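Local structure of assembly chaperone of ribosomal protein L4 (Acl4) (Chaetomium thermophilum, 5TQB) at residues 260-265 against 313-318; 271-276 against 325-330. The protein probably serves as a dedicated assembly chaperone, holding newly made ribosomal protein L4 on its TPR-like helical scaffold until it is built into the assembling ribosome. All blocks are in the same frame, centred on the assembly; numbering follows the deposited sequence.

Contact 1: 260-265 against 313-318; sequences LSVEVW and EEYEDE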
loop_
_atom_site.group_PDB
_atom_site.type_symbol
_atom_site.label_atom_id
_atom_site.label_comp_id
_atom_site.label_asym_id
_atom_site.label_seq_id
_atom_site.Cartn_x
_atom_site.Cartn_y
_atom_site.Cartn_z
ATOM N N LEU B 260 3.909 5.483 10.017
ATOM C CA LEU B 260 5.320 5.834 10.178
ATOM C C LEU B 260 5.909 6.385 8.873
ATOM O O LEU B 260 7.130 6.443 8.700
ATOM C CB LEU B 260 6.118 4.630 10.675
ATOM C CG LEU B 260 5.727 4.174 12.089
ATOM C CD1 LEU B 260 6.377 2.840 12.446
ATOM C CD2 LEU B 260 6.091 5.229 13.124
ATOM N N SER B 261 5.029 6.805 7.969
ATOM C CA SER B 261 5.446 7.358 6.688
ATOM C C SER B 261 5.608 8.872 6.775
ATOM O O SER B 261 4.629 9.617 6.705
ATOM C CB SER B 261 4.425 7.015 5.608
ATOM O OG SER B 261 4.824 7.548 4.362
ATOM N N VAL B 262 6.852 9.312 6.919
ATOM C CA VAL B 262 7.160 10.722 7.072
ATOM C C VAL B 262 6.592 11.529 5.918
ATOM O O VAL B 262 5.931 12.551 6.125
ATOM C CB VAL B 262 8.681 10.953 7.136
ATOM C CG1 VAL B 262 9.007 12.462 7.212
ATOM C CG2 VAL B 262 9.272 10.226 8.327
ATOM N N GLU B 263 6.850 11.053 4.705
ATOM C CA GLU B 263 6.507 11.789 3.499
ATOM C C GLU B 263 4.998 11.936 3.341
ATOM O O GLU B 263 4.523 12.912 2.755
ATOM C CB GLU B 263 7.115 11.103 2.277
ATOM C CG GLU B 263 7.015 11.921 0.999
ATOM C CD GLU B 263 8.100 11.578 -0.013
ATOM O OE1 GLU B 263 7.937 11.932 -1.197
ATOM O OE2 GLU B 263 9.122 10.969 0.377
ATOM N N VAL B 264 4.241 10.984 3.876
ATOM C CA VAL B 264 2.786 11.058 3.784
ATOM C C VAL B 264 2.203 12.023 4.817
ATOM O O VAL B 264 1.212 12.698 4.538
ATOM C CB VAL B 264 2.139 9.671 3.893
ATOM C CG1 VAL B 264 0.615 9.776 3.967
ATOM C CG2 VAL B 264 2.539 8.833 2.690
ATOM N N TRP B 265 2.806 12.097 6.002
ATOM C CA TRP B 265 2.365 13.075 6.990
ATOM C C TRP B 265 2.589 14.477 6.425
ATOM O O TRP B 265 1.749 15.359 6.570
ATOM C CB TRP B 265 3.104 12.911 8.320
ATOM C CG TRP B 265 2.570 11.809 9.194
ATOM C CD1 TRP B 265 3.201 10.645 9.527
ATOM C CD2 TRP B 265 1.295 11.774 9.848
ATOM N NE1 TRP B 265 2.400 9.889 10.347
ATOM C CE2 TRP B 265 1.224 10.557 10.559
ATOM C CE3 TRP B 265 0.209 12.651 9.901
ATOM C CZ2 TRP B 265 0.105 10.195 11.313
ATOM C CZ3 TRP B 265 -0.901 12.291 10.651
ATOM C CH2 TRP B 265 -0.943 11.075 11.349
ATOM N N GLU B 313 12.247 8.154 13.451
ATOM C CA GLU B 313 12.773 7.289 12.398
ATOM C C GLU B 313 14.167 7.713 11.945
ATOM O O GLU B 313 14.794 7.027 11.140
ATOM C CB GLU B 313 11.825 7.278 11.197
ATOM C CG GLU B 313 10.470 6.648 11.479
ATOM C CD GLU B 313 10.560 5.153 11.734
ATOM O OE1 GLU B 313 10.811 4.402 10.766
ATOM O OE2 GLU B 313 10.380 4.732 12.900
ATOM N N GLU B 314 14.647 8.842 12.460
ATOM C CA GLU B 314 15.946 9.381 12.060
ATOM C C GLU B 314 15.991 9.591 10.544
ATOM O O GLU B 314 16.927 9.166 9.864
ATOM C CB GLU B 314 17.078 8.463 12.535
ATOM C CG GLU B 314 17.173 8.365 14.056
ATOM C CD GLU B 314 18.070 7.236 14.532
ATOM O OE1 GLU B 314 18.037 6.145 13.925
ATOM O OE2 GLU B 314 18.807 7.440 15.521
ATOM N N TYR B 315 14.958 10.256 10.034
ATOM C CA TYR B 315 14.809 10.517 8.606
ATOM C C TYR B 315 15.938 11.411 8.106
ATOM O O TYR B 315 16.551 12.136 8.890
ATOM C CB TYR B 315 13.456 11.180 8.346
ATOM C CG TYR B 315 12.829 10.823 7.017
ATOM C CD1 TYR B 315 12.422 9.521 6.746
ATOM C CD2 TYR B 315 12.625 11.792 6.040
ATOM C CE1 TYR B 315 11.843 9.189 5.533
ATOM C CE2 TYR B 315 12.044 11.474 4.824
ATOM C CZ TYR B 315 11.656 10.172 4.573
ATOM O OH TYR B 315 11.077 9.851 3.363
ATOM N N GLU B 316 16.196 11.362 6.800
ATOM C CA GLU B 316 17.337 12.062 6.208
ATOM C C GLU B 316 16.956 13.057 5.100
ATOM O O GLU B 316 17.831 13.561 4.391
ATOM C CB GLU B 316 18.345 11.039 5.673
ATOM C CG GLU B 316 18.963 10.166 6.758
ATOM C CD GLU B 316 19.913 9.122 6.203
ATOM O OE1 GLU B 316 20.249 9.200 5.001
ATOM O OE2 GLU B 316 20.319 8.219 6.966
ATOM N N ASP B 317 15.664 13.342 4.954
ATOM C CA ASP B 317 15.204 14.368 4.016
ATOM C C ASP B 317 15.197 15.716 4.735
ATOM O O ASP B 317 14.158 16.176 5.204
ATOM C CB ASP B 317 13.806 14.030 3.476
ATOM C CG ASP B 317 13.402 14.898 2.284
ATOM O OD1 ASP B 317 12.610 14.414 1.440
ATOM O OD2 ASP B 317 13.872 16.058 2.190
ATOM N N GLU B 318 16.369 16.337 4.832
ATOM C CA GLU B 318 16.516 17.596 5.559
ATOM C C GLU B 318 15.621 18.713 5.020
ATOM O O GLU B 318 15.014 19.446 5.794
ATOM C CB GLU B 318 17.979 18.052 5.558
ATOM C CG GLU B 318 18.904 17.145 6.364
ATOM C CD GLU B 318 20.346 17.630 6.386
ATOM O OE1 GLU B 318 20.697 18.515 5.575
ATOM O OE2 GLU B 318 21.131 17.123 7.217
HETATM O O HOH W 1 9.308 4.612 8.538
HETATM O O HOH W 2 8.296 8.689 4.266
#

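Contact 2: 271-276 against 325-330; sequences ARYRLG and KELIAS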
loop_
_atom_site.group_PDB
_atom_site.type_symbol
_atom_site.label_atom_id
_atom_site.label_comp_id
_atom_site.label_asym_id
_atom_site.label_seq_id
_atom_site.Cartn_x
_atom_site.Cartn_y
_atom_site.Cartn_z
ATOM N N ALA B 271 -1.195 19.411 1.889
ATOM C CA ALA B 271 -2.463 19.430 1.167
ATOM C C ALA B 271 -3.511 20.201 1.963
ATOM O O ALA B 271 -4.352 20.896 1.395
ATOM C CB ALA B 271 -2.942 18.016 0.894
ATOM N N ARG B 272 -3.446 20.080 3.283
ATOM C CA ARG B 272 -4.417 20.720 4.152
ATOM C C ARG B 272 -4.073 22.197 4.326
ATOM O O ARG B 272 -4.962 23.037 4.487
ATOM C CB ARG B 272 -4.474 19.981 5.497
ATOM C CG ARG B 272 -5.197 18.635 5.403
ATOM C CD ARG B 272 -4.985 17.758 6.629
ATOM N NE ARG B 272 -5.783 16.535 6.548
ATOM C CZ ARG B 272 -5.503 15.501 5.757
ATOM N NH1 ARG B 272 -6.296 14.439 5.753
ATOM N NH2 ARG B 272 -4.437 15.519 4.967
ATOM N N TYR B 273 -2.782 22.512 4.261
ATOM C CA TYR B 273 -2.323 23.898 4.314
ATOM C C TYR B 273 -2.773 24.652 3.067
ATOM O O TYR B 273 -3.262 25.784 3.156
ATOM C CB TYR B 273 -0.796 23.948 4.433
ATOM C CG TYR B 273 -0.223 25.343 4.426
ATOM C CD1 TYR B 273 0.101 25.971 3.233
ATOM C CD2 TYR B 273 0.000 26.031 5.610
ATOM C CE1 TYR B 273 0.624 27.246 3.215
ATOM C CE2 TYR B 273 0.527 27.311 5.602
ATOM C CZ TYR B 273 0.837 27.914 4.400
ATOM O OH TYR B 273 1.365 29.189 4.382
ATOM N N ARG B 274 -2.598 24.019 1.910
ATOM C CA ARG B 274 -2.994 24.602 0.629
ATOM C C ARG B 274 -4.499 24.806 0.593
ATOM O O ARG B 274 -4.991 25.846 0.151
ATOM C CB ARG B 274 -2.580 23.687 -0.529
ATOM C CG ARG B 274 -1.078 23.509 -0.674
ATOM C CD ARG B 274 -0.456 24.705 -1.344
ATOM N NE ARG B 274 -0.834 24.779 -2.746
ATOM C CZ ARG B 274 -0.780 25.883 -3.483
ATOM N NH1 ARG B 274 -1.153 25.836 -4.754
ATOM N NH2 ARG B 274 -0.364 27.030 -2.952
ATOM N N LEU B 275 -5.225 23.799 1.065
ATOM C CA LEU B 275 -6.676 23.864 1.108
ATOM C C LEU B 275 -7.132 25.012 2.010
ATOM O O LEU B 275 -8.114 25.694 1.718
ATOM C CB LEU B 275 -7.244 22.531 1.603
ATOM C CG LEU B 275 -8.766 22.406 1.621
ATOM C CD1 LEU B 275 -9.356 22.643 0.234
ATOM C CD2 LEU B 275 -9.173 21.041 2.146
ATOM N N GLY B 276 -6.404 25.228 3.100
ATOM C CA GLY B 276 -6.733 26.290 4.029
ATOM C C GLY B 276 -6.513 27.663 3.426
ATOM O O GLY B 276 -7.272 28.592 3.698
ATOM N N LYS B 325 8.666 22.706 9.240
ATOM C CA LYS B 325 8.822 23.703 10.292
ATOM C C LYS B 325 8.313 25.069 9.827
ATOM O O LYS B 325 7.554 25.718 10.546
ATOM C CB LYS B 325 10.279 23.797 10.743
ATOM C CG LYS B 325 10.777 22.552 11.465
ATOM C CD LYS B 325 12.248 22.668 11.824
ATOM C CE LYS B 325 12.823 21.328 12.255
ATOM N NZ LYS B 325 14.265 21.433 12.617
ATOM N N GLU B 326 8.719 25.493 8.628
ATOM C CA GLU B 326 8.291 26.784 8.077
ATOM C C GLU B 326 6.773 26.879 8.038
ATOM O O GLU B 326 6.199 27.913 8.375
ATOM C CB GLU B 326 8.802 26.981 6.648
ATOM C CG GLU B 326 10.299 27.150 6.487
ATOM C CD GLU B 326 10.690 27.361 5.031
ATOM O OE1 GLU B 326 10.114 28.267 4.391
ATOM O OE2 GLU B 326 11.555 26.616 4.519
ATOM N N LEU B 327 6.135 25.790 7.612
ATOM C CA LEU B 327 4.683 25.751 7.469
ATOM C C LEU B 327 3.976 25.868 8.817
ATOM O O LEU B 327 2.965 26.557 8.934
ATOM C CB LEU B 327 4.256 24.471 6.748
ATOM C CG LEU B 327 4.637 24.392 5.262
ATOM C CD1 LEU B 327 4.491 22.969 4.726
ATOM C CD2 LEU B 327 3.799 25.368 4.431
ATOM N N ILE B 328 4.509 25.204 9.836
ATOM C CA ILE B 328 3.929 25.288 11.170
ATOM C C ILE B 328 4.068 26.709 11.708
ATOM O O ILE B 328 3.101 27.288 12.197
ATOM C CB ILE B 328 4.584 24.288 12.137
ATOM C CG1 ILE B 328 4.231 22.857 11.720
ATOM C CG2 ILE B 328 4.111 24.534 13.565
ATOM C CD1 ILE B 328 4.983 21.778 12.467
ATOM N N ALA B 329 5.273 27.261 11.612
ATOM C CA ALA B 329 5.538 28.623 12.067
ATOM C C ALA B 329 4.610 29.606 11.368
ATOM O O ALA B 329 4.148 30.583 11.967
ATOM C CB ALA B 329 6.985 28.992 11.803
ATOM N N SER B 330 4.332 29.332 10.098
ATOM C CA SER B 330 3.442 30.165 9.304
ATOM C C SER B 330 1.993 30.109 9.792
ATOM O O SER B 330 1.350 31.146 9.960
ATOM C CB SER B 330 3.504 29.740 7.843
ATOM O OG SER B 330 2.366 30.200 7.140
#

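Contact 1: 260-265 against 313-318
A valine-on-tyrosine contact, with two waters bridging the polar atoms, joins the start of helix 262-281 to the turn between helices 291-313 and 318-333. V262 sits over the Y315 ring in a CH-pi contact: CB stands 3.8 Å from the ring centroid, only 5° off its normal. The two V262 methyls fan out over the CB-bearing half of the ring, CG2 above Y315 CD1 at 3.6 Å and CG1 above Y315 CD2 at 3.9 Å. With CG1 anti to the backbone N (chi1 177°), V262 sets its whole branch against the ring. No direct hydrogen bond crosses between the segments; two waters make the polar links. One water accepts from E263 N, in the first helical turn, and hydrogen-bonds to Y315 OH at 3.1 Å; another donates to both L260 O and E313 OE1, the latter at 2.7 Å. The E263 carboxylate is turned 81° from the ring, OE2 lying 3.7 Å from Y315 OH. S261 is the N-cap of helix 262-281, E314 closes helix 291-313 in a Schellman motif, and D317 caps the next helix through L320 N. The chain of another protein also meets this edge, hydrogen-bonding to S261 OG and to both D317 carboxylate oxygens. Helix 291-313 packs alongside: V262 rests on its C306 and F310, and F310 meets the Y315 ring edge-to-face.

Contact 2: 271-276 against 325-330
Segments 271-276 and 325-330 are both fully helical, run in the same general direction, and come nearest in their backbones at Y273 and L327, whose CA atoms are 7.9 Å apart. The gap is bridged chiefly by the Y273 side chain, which leaves its helix with CG anti to the backbone N (chi1 177°) and extends toward the other one. L327 lays a single methyl over the middle of the ring: CD2 is 3.7 Å from the centroid of Y273 and 3° off the normal, almost equally far from all six ring carbons. At the phenol end, S330 OG lies at the ring edge and in its plane, and the hydroxyls Y273 OH and S330 OG share a hydrogen bond of 3.1 Å, in which either may be the donor. With Y273 cut back to an alanine, the L327 methyl is likely to lose the ring it rests on and the S330 hydroxyl its phenol mate. W296 of helix 291-313 stacks with Y273 and donates its indole N-H to Y273 O, while L327 also touches Y266, Y270 and L303. Same-direction packing of the first and third of three successive helices, with the second lying against both, is characteristic of TPR-like alpha-solenoids.

How the contacts relate
Both contacts belong to the C-terminal end of the solenoid and lie on the same side of the chain's centre, their centres about 17 Å apart and their nearest atoms about 6 Å apart without touching. Helix 262-281 serves both, contact 1 using its start and contact 2 its middle. The partner segments likewise advance, from the turn that caps helix 318-333 into the later part of that helix. Along the chain the segments alternate, 260-265, 271-276, 313-318, 325-330, so the two contacts tie the same-direction helices at successive levels while helix 291-313 packs against both. Contact 1 lies nearer the chain's centre and meets the other protein more extensively, consistent with a client-binding edge.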